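Local coordinates for protein nidogen-1 (Mus musculus, PDB 1GL4) that is a basement-membrane glycoprotein that binds laminin, collagen IV and perlecan, represented here by a fragment holding an EGF-like module and the G2 beta-barrel, at residues L251-V256 / L271-G276; E190-S195 / Q229-Q234; A181-E186 / R205-M210; S101-A106 / R265-A270. All coordinates share one frame; numbering follows the deposited sequence.

How the contacts relate
All four contacts lie in the G2 beta-barrel. Contact 3 (181-186 / 205-210) and contact 1 (251-256 / 271-276) each join the two strands of a hairpin. Contact 3 closes before contact 1 opens, and their centres are about 17 Å apart. Contact 2 shares strand 182-195 with contact 3 and crosses it along the chain; the salt bridge E190-R205 ties the two together. Contact 4 uses strand 266-276, as contact 1 does, with the loop before helix 107-115. It packs against contact 3, centres about 11 Å apart, and holds R268 of the perlecan-binding site. Contacts 2 and 3 lie inside the loop it closes, so residues far apart in sequence meet in one barrel.

Contact 1. Residues L251-V256 / L271-G276; sequences LSVDSV and LSNSIG
The beta hairpin of strands 248-261 and 266-276 in the G2 barrel brings L251-V256 against L271-G276. The strands run antiparallel, at 162°. S252 pairs with S274 and D254 with S272, both as hydrogen-bonded pairs. S252 N gives the straightest bond, 2.9 Å to S274 O. L251-I275 and V253-N273 are the non-hydrogen-bonded pairs, and their side chains share one face, that of L251, V253, N273 and I275. There L251 CD1 meets I275 CD1 at 3.9 Å, the two side chains crossing obliquely. V253 and N273 lie side by side, with V253 CG2 3.6 Å from N273 OD1. V253 CG1 also packs on L271 CD1 at 3.9 Å. The serine and aspartate face is polar. D254 holds CG between its backbone N and carbonyl carbon (chi1 83°), which brings OD1 within 3.2 Å of S272 CB. Its other oxygen, OD2, accepts a 2.7 Å bond from S255 OG, which comes from above the carboxylate plane. With D254 replaced by an alanine, S255 OG would probably lose this acceptor, and a gap would open beside S272 CB. R86 binds both S272 OG and S255 O. A water on S252 OG, 2.7 Å away, also makes a weak bond to S274 O. The chemistry thus splits the hairpin into a largely apolar, buried face and a polar, partly exposed one.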
loop_
_atom_site.group_PDB
_atom_site.type_symbol
_atom_site.label_atom_id
_atom_site.label_comp_id
_atom_site.label_asym_id
_atom_site.label_seq_id
_atom_site.Cartn_x
_atom_site.Cartn_y
_atom_site.Cartn_z
ATOM N N LEU A 251 -6.544 -12.370 4.111
ATOM C CA LEU A 251 -6.250 -10.943 4.172
ATOM C C LEU A 251 -7.580 -10.196 4.251
ATOM O O LEU A 251 -8.446 -10.362 3.385
ATOM C CB LEU A 251 -5.484 -10.483 2.923
ATOM C CG LEU A 251 -5.015 -9.019 2.912
ATOM C CD1 LEU A 251 -3.796 -8.878 3.814
ATOM C CD2 LEU A 251 -4.654 -8.576 1.484
ATOM N N SER A 252 -7.745 -9.393 5.298
ATOM C CA SER A 252 -8.960 -8.601 5.485
ATOM C C SER A 252 -8.631 -7.150 5.119
ATOM O O SER A 252 -7.721 -6.543 5.696
ATOM C CB SER A 252 -9.437 -8.702 6.938
ATOM O OG SER A 252 -9.790 -10.045 7.252
ATOM N N VAL A 253 -9.371 -6.608 4.154
ATOM C CA VAL A 253 -9.142 -5.250 3.665
ATOM C C VAL A 253 -10.322 -4.319 3.902
ATOM O O VAL A 253 -11.474 -4.711 3.717
ATOM C CB VAL A 253 -8.853 -5.266 2.147
ATOM C CG1 VAL A 253 -8.522 -3.862 1.658
ATOM C CG2 VAL A 253 -7.708 -6.231 1.842
ATOM N N ASP A 254 -10.030 -3.082 4.297
ATOM C CA ASP A 254 -11.077 -2.093 4.535
ATOM C C ASP A 254 -10.554 -0.663 4.397
ATOM O O ASP A 254 -9.367 -0.447 4.175
ATOM C CB ASP A 254 -11.689 -2.283 5.926
ATOM C CG ASP A 254 -10.876 -1.615 7.018
ATOM O OD1 ASP A 254 -9.699 -1.978 7.211
ATOM O OD2 ASP A 254 -11.423 -0.713 7.682
ATOM N N SER A 255 -11.459 0.307 4.517
ATOM C CA SER A 255 -11.114 1.723 4.419
ATOM C C SER A 255 -10.367 2.032 3.125
ATOM O O SER A 255 -9.354 2.745 3.130
ATOM C CB SER A 255 -10.261 2.137 5.620
ATOM O OG SER A 255 -10.885 1.761 6.838
ATOM N N VAL A 256 -10.871 1.493 2.019
ATOM C CA VAL A 256 -10.252 1.696 0.715
ATOM C C VAL A 256 -10.638 3.039 0.097
ATOM O O VAL A 256 -11.814 3.405 0.078
ATOM C CB VAL A 256 -10.652 0.576 -0.270
ATOM C CG1 VAL A 256 -9.948 0.775 -1.607
ATOM C CG2 VAL A 256 -10.304 -0.779 0.314
ATOM N N LEU A 271 -5.343 1.898 1.628
ATOM C CA LEU A 271 -6.117 0.814 2.220
ATOM C C LEU A 271 -5.533 0.245 3.518
ATOM O O LEU A 271 -4.323 0.330 3.773
ATOM C CB LEU A 271 -6.348 -0.317 1.202
ATOM C CG LEU A 271 -5.326 -0.796 0.169
ATOM C CD1 LEU A 271 -5.926 -1.979 -0.605
ATOM C CD2 LEU A 271 -4.983 0.310 -0.803
ATOM N N SER A 272 -6.413 -0.323 4.338
ATOM C CA SER A 272 -6.030 -0.910 5.621
ATOM C C SER A 272 -6.046 -2.434 5.529
ATOM O O SER A 272 -6.964 -3.014 4.947
ATOM C CB SER A 272 -6.978 -0.414 6.708
ATOM O OG SER A 272 -6.834 0.991 6.863
ATOM N N ASN A 273 -5.043 -3.075 6.126
ATOM C CA ASN A 273 -4.896 -4.529 6.036
ATOM C C ASN A 273 -4.551 -5.281 7.323
ATOM O O ASN A 273 -3.759 -4.802 8.139
ATOM C CB ASN A 273 -3.797 -4.846 5.015
ATOM C CG ASN A 273 -4.028 -4.179 3.683
ATOM O OD1 ASN A 273 -4.486 -4.812 2.736
ATOM N ND2 ASN A 273 -3.724 -2.881 3.604
ATOM N N SER A 274 -5.142 -6.469 7.465
ATOM C CA SER A 274 -4.898 -7.383 8.588
ATOM C C SER A 274 -4.747 -8.784 7.995
ATOM O O SER A 274 -5.483 -9.149 7.077
ATOM C CB SER A 274 -6.069 -7.387 9.575
ATOM O OG SER A 274 -6.037 -6.242 10.412
ATOM N N ILE A 275 -3.800 -9.566 8.504
ATOM C CA ILE A 275 -3.593 -10.922 7.994
ATOM C C ILE A 275 -3.764 -11.937 9.133
ATOM O O ILE A 275 -3.213 -11.762 10.224
ATOM C CB ILE A 275 -2.180 -11.069 7.343
ATOM C CG1 ILE A 275 -2.080 -12.391 6.582
ATOM C CG2 ILE A 275 -1.093 -11.005 8.397
ATOM C CD1 ILE A 275 -2.842 -12.414 5.283
ATOM N N GLY A 276 -4.544 -12.985 8.880
ATOM C CA GLY A 276 -4.780 -13.990 9.902
ATOM C C GLY A 276 -5.467 -15.250 9.402
ATOM O O GLY A 276 -5.463 -15.531 8.203
HETATM O O HOH W 1 -7.686 -11.418 8.320
#

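Contact 2. Residues E190-S195 / Q229-Q234; sequences ELYHYS and QTITFQ
E190 OE2 is gripped by R205 in a salt bridge and by a water, which donates to it at 2.9 Å. The same water accepts from Q229 NE2 at 3.1 Å, so it bridges strands 182-195 and 221-232 of the G2 beta-barrel. These strands are not paired with each other. Strand 198-210 lies between them, and the axes of the two short segments come no nearer than 9.3 Å, at 43°. Side chains and waters therefore make the contact. The other carboxylate oxygen, E190 OE1, accepts from Y192 OH at 2.7 Å, with the hydroxyl above the carboxylate plane. This bond ties together two side chains of one strand. Y192 OH also accepts from a second water, which gives a weak bond to Q229 OE1. The ring of Y192 and the amide of Q229 are turned 48° apart. The amide has further partners: NE2 binds S201 OG, and OE1 accepts from R136 NE. With both its ends held, the buried amide is likely to have its flip fixed. Further along, the contact becomes apolar. I231 CD1 comes to the edge of the Y192 ring, 4.3 Å from CE2. W114 stacks on the same ring. Y194 reaches across with CG anti to its backbone N (chi1 167°), and its OH bonds to E235. Its side chain crosses that of F233 at about a right angle, with CE1 4.1 Å from F233 CZ.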
loop_
_atom_site.group_PDB
_atom_site.type_symbol
_atom_site.label_atom_id
_atom_site.label_comp_id
_atom_site.label_asym_id
_atom_site.label_seq_id
_atom_site.Cartn_x
_atom_site.Cartn_y
_atom_site.Cartn_z
ATOM N N GLU A 190 -9.579 -11.654 1.071
ATOM C CA GLU A 190 -8.914 -12.416 0.009
ATOM C C GLU A 190 -8.165 -13.581 0.627
ATOM O O GLU A 190 -7.587 -13.442 1.703
ATOM C CB GLU A 190 -7.867 -11.574 -0.724
ATOM C CG GLU A 190 -8.364 -10.539 -1.687
ATOM C CD GLU A 190 -7.204 -9.944 -2.473
ATOM O OE1 GLU A 190 -6.259 -9.442 -1.827
ATOM O OE2 GLU A 190 -7.231 -9.987 -3.724
ATOM N N LEU A 191 -8.153 -14.718 -0.061
ATOM C CA LEU A 191 -7.436 -15.885 0.439
ATOM C C LEU A 191 -6.126 -16.076 -0.323
ATOM O O LEU A 191 -6.104 -16.090 -1.556
ATOM C CB LEU A 191 -8.300 -17.142 0.318
ATOM C CG LEU A 191 -9.593 -17.120 1.147
ATOM C CD1 LEU A 191 -10.344 -18.437 0.972
ATOM C CD2 LEU A 191 -9.259 -16.891 2.614
ATOM N N TYR A 192 -5.037 -16.209 0.427
ATOM C CA TYR A 192 -3.714 -16.400 -0.149
ATOM C C TYR A 192 -3.239 -17.814 0.180
ATOM O O TYR A 192 -3.019 -18.146 1.347
ATOM C CB TYR A 192 -2.733 -15.356 0.412
ATOM C CG TYR A 192 -2.953 -13.955 -0.140
ATOM C CD1 TYR A 192 -4.082 -13.210 0.208
ATOM C CD2 TYR A 192 -2.059 -13.402 -1.056
ATOM C CE1 TYR A 192 -4.322 -11.936 -0.354
ATOM C CE2 TYR A 192 -2.286 -12.138 -1.627
ATOM C CZ TYR A 192 -3.419 -11.412 -1.273
ATOM O OH TYR A 192 -3.650 -10.176 -1.850
ATOM N N HIS A 193 -3.089 -18.634 -0.860
ATOM C CA HIS A 193 -2.661 -20.028 -0.727
ATOM C C HIS A 193 -1.149 -20.197 -0.900
ATOM O O HIS A 193 -0.573 -19.731 -1.885
ATOM C CB HIS A 193 -3.396 -20.888 -1.762
ATOM C CG HIS A 193 -4.887 -20.760 -1.699
ATOM N ND1 HIS A 193 -5.644 -21.347 -0.706
ATOM C CD2 HIS A 193 -5.754 -20.059 -2.467
ATOM C CE1 HIS A 193 -6.911 -21.009 -0.862
ATOM N NE2 HIS A 193 -7.006 -20.227 -1.923
ATOM N N TYR A 194 -0.519 -20.876 0.058
ATOM C CA TYR A 194 0.927 -21.108 0.032
ATOM C C TYR A 194 1.291 -22.563 -0.262
ATOM O O TYR A 194 0.645 -23.487 0.240
ATOM C CB TYR A 194 1.556 -20.718 1.376
ATOM C CG TYR A 194 2.984 -21.208 1.536
ATOM C CD1 TYR A 194 4.047 -20.535 0.930
ATOM C CD2 TYR A 194 3.263 -22.392 2.228
ATOM C CE1 TYR A 194 5.348 -21.028 1.002
ATOM C CE2 TYR A 194 4.565 -22.898 2.302
ATOM C CZ TYR A 194 5.599 -22.212 1.685
ATOM O OH TYR A 194 6.882 -22.717 1.723
ATOM N N SER A 195 2.342 -22.750 -1.060
ATOM C CA SER A 195 2.836 -24.076 -1.420
ATOM C C SER A 195 4.227 -24.002 -2.058
ATOM O O SER A 195 4.401 -23.433 -3.138
ATOM C CB SER A 195 1.867 -24.768 -2.386
ATOM O OG SER A 195 2.403 -26.002 -2.835
ATOM N N GLN A 229 -3.424 -13.686 -9.171
ATOM C CA GLN A 229 -2.006 -13.383 -8.985
ATOM C C GLN A 229 -1.131 -14.528 -8.463
ATOM O O GLN A 229 -1.584 -15.415 -7.732
ATOM C CB GLN A 229 -1.856 -12.145 -8.081
ATOM C CG GLN A 229 -2.334 -12.328 -6.642
ATOM C CD GLN A 229 -2.516 -11.002 -5.895
ATOM O OE1 GLN A 229 -1.669 -10.106 -5.965
ATOM N NE2 GLN A 229 -3.624 -10.884 -5.166
ATOM N N THR A 230 0.136 -14.499 -8.865
ATOM C CA THR A 230 1.107 -15.503 -8.452
ATOM C C THR A 230 2.325 -14.767 -7.905
ATOM O O THR A 230 2.936 -13.948 -8.591
ATOM C CB THR A 230 1.512 -16.392 -9.634
ATOM O OG1 THR A 230 0.363 -17.128 -10.077
ATOM C CG2 THR A 230 2.613 -17.372 -9.224
ATOM N N ILE A 231 2.655 -15.066 -6.658
ATOM C CA ILE A 231 3.767 -14.436 -5.961
ATOM C C ILE A 231 4.882 -15.460 -5.714
ATOM O O ILE A 231 4.675 -16.445 -5.012
ATOM C CB ILE A 231 3.254 -13.841 -4.627
ATOM C CG1 ILE A 231 2.243 -12.726 -4.938
ATOM C CG2 ILE A 231 4.415 -13.314 -3.780
ATOM C CD1 ILE A 231 1.471 -12.213 -3.736
ATOM N N THR A 232 6.057 -15.216 -6.295
ATOM C CA THR A 232 7.195 -16.130 -6.158
ATOM C C THR A 232 8.373 -15.518 -5.399
ATOM O O THR A 232 8.664 -14.331 -5.525
ATOM C CB THR A 232 7.686 -16.609 -7.538
ATOM O OG1 THR A 232 7.957 -15.475 -8.373
ATOM C CG2 THR A 232 6.625 -17.479 -8.202
ATOM N N PHE A 233 9.060 -16.345 -4.622
ATOM C CA PHE A 233 10.177 -15.875 -3.807
ATOM C C PHE A 233 11.065 -17.040 -3.363
ATOM O O PHE A 233 10.768 -18.200 -3.653
ATOM C CB PHE A 233 9.618 -15.148 -2.579
ATOM C CG PHE A 233 8.584 -15.944 -1.824
ATOM C CD1 PHE A 233 8.950 -16.753 -0.750
ATOM C CD2 PHE A 233 7.244 -15.899 -2.201
ATOM C CE1 PHE A 233 7.996 -17.507 -0.063
ATOM C CE2 PHE A 233 6.277 -16.651 -1.521
ATOM C CZ PHE A 233 6.651 -17.456 -0.452
ATOM N N GLN A 234 12.150 -16.725 -2.660
ATOM C CA GLN A 234 13.076 -17.743 -2.168
ATOM C C GLN A 234 13.035 -17.863 -0.646
ATOM O O GLN A 234 12.914 -16.864 0.055
ATOM C CB GLN A 234 14.510 -17.408 -2.595
ATOM C CG GLN A 234 14.737 -17.415 -4.096
ATOM C CD GLN A 234 14.652 -18.807 -4.690
ATOM O OE1 GLN A 234 15.394 -19.712 -4.294
ATOM N NE2 GLN A 234 13.749 -18.989 -5.647
HETATM O O HOH W 2 -6.484 -11.961 -5.690
HETATM O O HOH W 3 -1.930 -8.220 -3.185
#

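Contact 3. Residues A181-E186 / R205-M210; sequences ASVHIE and REYTVM
S182 with M210 and H184 with T208 form antiparallel hydrogen-bonded pairs, and V183 with V209 between them is a non-hydrogen-bonded pair. They belong to the beta hairpin of strands 182-195 and 198-210 in the G2 barrel. The axes of the two short segments approach to 4.7 Å, at 152°. Four backbone bonds close the ladder, and T208 N to H184 O is the straightest, with 176° at the hydrogen. Beyond the ladder, a water accepts from E186 N and donates to E206 O, so it links the two segments past the last direct bond between them. V183, V209 and Y207 form the buried, apolar side. V183 CG2 meets V209 CG2 at 4.3 Å. V183 CG1 approaches CD1 of the Y207 ring, also at 4.3 Å. I185 CG1 packs on Y207 CB at 4.1 Å. The Y207 ring packs on P104 and meets the ring of Y225. The side of S182, H184, T208 and M210 is more exposed. H184 NE2 gives a weak bond to E186 OE1 in its own segment. S182 OG takes the place between its backbone N and carbonyl carbon (chi1 54°), which sets it against M210, 3.3 Å from CB.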
loop_
_atom_site.group_PDB
_atom_site.type_symbol
_atom_site.label_atom_id
_atom_site.label_comp_id
_atom_site.label_asym_id
_atom_site.label_seq_id
_atom_site.Cartn_x
_atom_site.Cartn_y
_atom_site.Cartn_z
ATOM N N ALA A 181 -15.028 11.345 -13.233
ATOM C CA ALA A 181 -15.812 10.414 -12.435
ATOM C C ALA A 181 -14.979 9.932 -11.247
ATOM O O ALA A 181 -13.758 10.120 -11.217
ATOM C CB ALA A 181 -16.245 9.227 -13.297
ATOM N N SER A 182 -15.640 9.327 -10.264
ATOM C CA SER A 182 -14.956 8.801 -9.086
ATOM C C SER A 182 -15.324 7.325 -8.924
ATOM O O SER A 182 -16.272 6.851 -9.552
ATOM C CB SER A 182 -15.359 9.597 -7.839
ATOM O OG SER A 182 -16.768 9.630 -7.685
ATOM N N VAL A 183 -14.579 6.603 -8.087
ATOM C CA VAL A 183 -14.814 5.174 -7.871
ATOM C C VAL A 183 -14.831 4.784 -6.387
ATOM O O VAL A 183 -14.074 5.329 -5.583
ATOM C CB VAL A 183 -13.716 4.339 -8.598
ATOM C CG1 VAL A 183 -13.780 2.890 -8.170
ATOM C CG2 VAL A 183 -13.894 4.450 -10.107
ATOM N N HIS A 184 -15.692 3.836 -6.028
ATOM C CA HIS A 184 -15.787 3.371 -4.644
ATOM C C HIS A 184 -15.667 1.853 -4.516
ATOM O O HIS A 184 -16.297 1.099 -5.261
ATOM C CB HIS A 184 -17.107 3.809 -4.008
ATOM C CG HIS A 184 -17.279 3.326 -2.600
ATOM N ND1 HIS A 184 -16.433 3.699 -1.575
ATOM C CD2 HIS A 184 -18.183 2.481 -2.049
ATOM C CE1 HIS A 184 -16.809 3.106 -0.456
ATOM N NE2 HIS A 184 -17.870 2.360 -0.717
ATOM N N ILE A 185 -14.865 1.423 -3.548
ATOM C CA ILE A 185 -14.630 0.010 -3.278
ATOM C C ILE A 185 -14.960 -0.296 -1.809
ATOM O O ILE A 185 -14.446 0.353 -0.894
ATOM C CB ILE A 185 -13.149 -0.350 -3.584
ATOM C CG1 ILE A 185 -12.895 -0.240 -5.093
ATOM C CG2 ILE A 185 -12.823 -1.757 -3.088
ATOM C CD1 ILE A 185 -11.424 -0.163 -5.470
ATOM N N GLU A 186 -15.832 -1.279 -1.598
ATOM C CA GLU A 186 -16.253 -1.697 -0.255
ATOM C C GLU A 186 -15.252 -2.686 0.352
ATOM O O GLU A 186 -14.450 -3.276 -0.361
ATOM C CB GLU A 186 -17.618 -2.385 -0.330
ATOM C CG GLU A 186 -18.786 -1.484 -0.685
ATOM C CD GLU A 186 -19.437 -0.891 0.544
ATOM O OE1 GLU A 186 -18.764 -0.129 1.272
ATOM O OE2 GLU A 186 -20.624 -1.199 0.788
ATOM N N ARG A 205 -14.549 -9.410 -7.484
ATOM C CA ARG A 205 -15.167 -8.346 -6.699
ATOM C C ARG A 205 -15.883 -7.311 -7.562
ATOM O O ARG A 205 -15.736 -7.288 -8.783
ATOM C CB ARG A 205 -14.100 -7.613 -5.868
ATOM C CG ARG A 205 -13.220 -8.501 -5.016
ATOM C CD ARG A 205 -12.467 -7.677 -3.969
ATOM N NE ARG A 205 -11.300 -6.967 -4.490
ATOM C CZ ARG A 205 -10.113 -7.531 -4.714
ATOM N NH1 ARG A 205 -9.927 -8.825 -4.474
ATOM N NH2 ARG A 205 -9.095 -6.791 -5.139
ATOM N N GLU A 206 -16.652 -6.441 -6.917
ATOM C CA GLU A 206 -17.359 -5.399 -7.645
ATOM C C GLU A 206 -16.880 -4.031 -7.163
ATOM O O GLU A 206 -16.330 -3.903 -6.068
ATOM C CB GLU A 206 -18.876 -5.525 -7.438
ATOM C CG GLU A 206 -19.361 -5.114 -6.061
ATOM C CD GLU A 206 -20.881 -5.041 -5.956
ATOM O OE1 GLU A 206 -21.372 -4.478 -4.954
ATOM O OE2 GLU A 206 -21.583 -5.545 -6.863
ATOM N N TYR A 207 -17.074 -3.019 -7.999
ATOM C CA TYR A 207 -16.698 -1.654 -7.665
ATOM C C TYR A 207 -17.767 -0.737 -8.246
ATOM O O TYR A 207 -18.450 -1.094 -9.214
ATOM C CB TYR A 207 -15.307 -1.320 -8.223
ATOM C CG TYR A 207 -15.162 -1.461 -9.724
ATOM C CD1 TYR A 207 -15.362 -0.372 -10.566
ATOM C CD2 TYR A 207 -14.836 -2.689 -10.301
ATOM C CE1 TYR A 207 -15.240 -0.498 -11.951
ATOM C CE2 TYR A 207 -14.719 -2.827 -11.686
ATOM C CZ TYR A 207 -14.925 -1.730 -12.501
ATOM O OH TYR A 207 -14.853 -1.863 -13.869
ATOM N N THR A 208 -17.930 0.433 -7.646
ATOM C CA THR A 208 -18.946 1.371 -8.100
ATOM C C THR A 208 -18.360 2.611 -8.747
ATOM O O THR A 208 -17.393 3.177 -8.243
ATOM C CB THR A 208 -19.830 1.821 -6.926
ATOM O OG1 THR A 208 -20.470 0.681 -6.350
ATOM C CG2 THR A 208 -20.899 2.818 -7.402
ATOM N N VAL A 209 -18.955 3.024 -9.865
ATOM C CA VAL A 209 -18.520 4.221 -10.580
ATOM C C VAL A 209 -19.548 5.341 -10.413
ATOM O O VAL A 209 -20.714 5.189 -10.788
ATOM C CB VAL A 209 -18.346 3.960 -12.094
ATOM C CG1 VAL A 209 -17.952 5.249 -12.801
ATOM C CG2 VAL A 209 -17.289 2.889 -12.327
ATOM N N MET A 210 -19.115 6.460 -9.839
ATOM C CA MET A 210 -19.985 7.616 -9.647
ATOM C C MET A 210 -19.695 8.624 -10.762
ATOM O O MET A 210 -18.539 8.999 -10.988
ATOM C CB MET A 210 -19.732 8.256 -8.283
ATOM C CG MET A 210 -20.050 7.355 -7.100
ATOM S SD MET A 210 -19.748 8.183 -5.515
ATOM C CE MET A 210 -21.287 9.114 -5.331
HETATM O O HOH W 4 -17.274 -2.610 -3.812
#

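Contact 4. Residues S101-A106 / R265-A270; sequences SLLPLA and RILRYA
Hydrogen bonding is led by Y269, whose strand 266-276 of the G2 barrel faces the type I beta turn from L102 to L105. Y269 OH donates to L102 O at 2.8 Å, from above the carbonyl plane (46° out of it). L105 N closes the turn on the same oxygen at 2.9 Å, from the opposite face. The buried carbonyl is thus held by two donors. A phenylalanine in place of Y269 would probably leave L102 O without its second donor. R268, just before Y269 in the strand, belongs to the perlecan-binding site, and its NH1 hydrogen-bonds to the backbone of another protein chain. A CH-pi contact adds to this: A106 CA sits over one face of the Y269 ring, 3.9 Å from its centroid and 17° off the normal. Apolar packing falls to L267, which crosses L102 at about a right angle. Its CD2 lies 4.1 Å from L102 CB, and its CD1 lies 4.1 Å from L103 CD2.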
loop_
_atom_site.group_PDB
_atom_site.type_symbol
_atom_site.label_atom_id
_atom_site.label_comp_id
_atom_site.label_asym_id
_atom_site.label_seq_id
_atom_site.Cartn_x
_atom_site.Cartn_y
_atom_site.Cartn_z
ATOM N N SER A 101 -9.438 5.946 -15.707
ATOM C CA SER A 101 -9.690 4.537 -15.998
ATOM C C SER A 101 -8.874 3.554 -15.156
ATOM O O SER A 101 -9.163 2.361 -15.157
ATOM C CB SER A 101 -9.470 4.255 -17.488
ATOM O OG SER A 101 -10.468 4.907 -18.262
ATOM N N LEU A 102 -7.861 4.045 -14.447
ATOM C CA LEU A 102 -7.043 3.182 -13.592
ATOM C C LEU A 102 -7.550 3.198 -12.143
ATOM O O LEU A 102 -7.062 2.446 -11.292
ATOM C CB LEU A 102 -5.579 3.635 -13.615
ATOM C CG LEU A 102 -4.840 3.607 -14.958
ATOM C CD1 LEU A 102 -3.452 4.197 -14.784
ATOM C CD2 LEU A 102 -4.758 2.182 -15.477
ATOM N N LEU A 103 -8.538 4.047 -11.869
ATOM C CA LEU A 103 -9.086 4.175 -10.517
ATOM C C LEU A 103 -9.511 2.882 -9.821
ATOM O O LEU A 103 -9.313 2.731 -8.616
ATOM C CB LEU A 103 -10.259 5.165 -10.510
ATOM C CG LEU A 103 -9.864 6.649 -10.545
ATOM C CD1 LEU A 103 -11.104 7.521 -10.673
ATOM C CD2 LEU A 103 -9.092 6.999 -9.273
ATOM N N PRO A 104 -10.108 1.933 -10.558
ATOM C CA PRO A 104 -10.525 0.688 -9.902
ATOM C C PRO A 104 -9.369 -0.239 -9.518
ATOM O O PRO A 104 -9.549 -1.163 -8.729
ATOM C CB PRO A 104 -11.431 0.025 -10.947
ATOM C CG PRO A 104 -11.884 1.169 -11.816
ATOM C CD PRO A 104 -10.638 2.005 -11.928
ATOM N N LEU A 105 -8.186 0.021 -10.066
ATOM C CA LEU A 105 -7.023 -0.838 -9.833
ATOM C C LEU A 105 -6.220 -0.624 -8.550
ATOM O O LEU A 105 -4.986 -0.604 -8.577
ATOM C CB LEU A 105 -6.085 -0.747 -11.039
ATOM C CG LEU A 105 -6.779 -0.918 -12.396
ATOM C CD1 LEU A 105 -5.773 -0.722 -13.522
ATOM C CD2 LEU A 105 -7.413 -2.294 -12.476
ATOM N N ALA A 106 -6.916 -0.501 -7.427
ATOM C CA ALA A 106 -6.266 -0.312 -6.138
ATOM C C ALA A 106 -5.208 -1.384 -5.835
ATOM O O ALA A 106 -4.229 -1.107 -5.141
ATOM C CB ALA A 106 -7.311 -0.285 -5.032
ATOM N N ARG A 265 -1.772 15.593 -11.775
ATOM C CA ARG A 265 -1.636 14.344 -12.524
ATOM C C ARG A 265 -1.098 13.244 -11.624
ATOM O O ARG A 265 -0.094 12.596 -11.932
ATOM C CB ARG A 265 -0.703 14.536 -13.718
ATOM C CG ARG A 265 -1.244 15.472 -14.773
ATOM C CD ARG A 265 -0.317 15.524 -15.966
ATOM N NE ARG A 265 -0.916 16.235 -17.089
ATOM C CZ ARG A 265 -0.424 16.220 -18.324
ATOM N NH1 ARG A 265 0.676 15.527 -18.594
ATOM N NH2 ARG A 265 -1.034 16.894 -19.291
ATOM N N ILE A 266 -1.781 13.027 -10.509
ATOM C CA ILE A 266 -1.348 12.019 -9.561
ATOM C C ILE A 266 -2.460 11.045 -9.216
ATOM O O ILE A 266 -3.607 11.437 -9.007
ATOM C CB ILE A 266 -0.819 12.691 -8.272
ATOM C CG1 ILE A 266 -0.422 11.631 -7.247
ATOM C CG2 ILE A 266 -1.872 13.635 -7.712
ATOM C CD1 ILE A 266 0.312 12.203 -6.047
ATOM N N LEU A 267 -2.105 9.765 -9.181
ATOM C CA LEU A 267 -3.036 8.694 -8.858
ATOM C C LEU A 267 -2.728 8.258 -7.422
ATOM O O LEU A 267 -1.571 7.996 -7.091
ATOM C CB LEU A 267 -2.813 7.538 -9.839
ATOM C CG LEU A 267 -3.659 6.270 -9.823
ATOM C CD1 LEU A 267 -5.120 6.576 -10.145
ATOM C CD2 LEU A 267 -3.079 5.303 -10.855
ATOM N N ARG A 268 -3.757 8.186 -6.578
ATOM C CA ARG A 268 -3.582 7.801 -5.176
ATOM C C ARG A 268 -4.439 6.604 -4.745
ATOM O O ARG A 268 -5.624 6.513 -5.089
ATOM C CB ARG A 268 -3.890 9.002 -4.266
ATOM C CG ARG A 268 -2.989 10.225 -4.490
ATOM C CD ARG A 268 -3.413 11.402 -3.609
ATOM N NE ARG A 268 -2.519 12.556 -3.728
ATOM C CZ ARG A 268 -1.265 12.583 -3.278
ATOM N NH1 ARG A 268 -0.749 11.521 -2.674
ATOM N NH2 ARG A 268 -0.521 13.673 -3.431
ATOM N N TYR A 269 -3.826 5.689 -3.994
ATOM C CA TYR A 269 -4.504 4.494 -3.485
ATOM C C TYR A 269 -4.196 4.350 -1.990
ATOM O O TYR A 269 -3.044 4.497 -1.580
ATOM C CB TYR A 269 -3.988 3.227 -4.185
ATOM C CG TYR A 269 -4.191 3.148 -5.681
ATOM C CD1 TYR A 269 -3.136 2.774 -6.516
ATOM C CD2 TYR A 269 -5.447 3.353 -6.259
ATOM C CE1 TYR A 269 -3.320 2.596 -7.886
ATOM C CE2 TYR A 269 -5.643 3.174 -7.637
ATOM C CZ TYR A 269 -4.576 2.792 -8.438
ATOM O OH TYR A 269 -4.750 2.578 -9.786
ATOM N N ALA A 270 -5.211 4.062 -1.178
ATOM C CA ALA A 270 -4.992 3.872 0.253
ATOM C C ALA A 270 -5.896 2.763 0.782
ATOM O O ALA A 270 -7.064 2.678 0.406
ATOM C CB ALA A 270 -5.260 5.172 1.012
#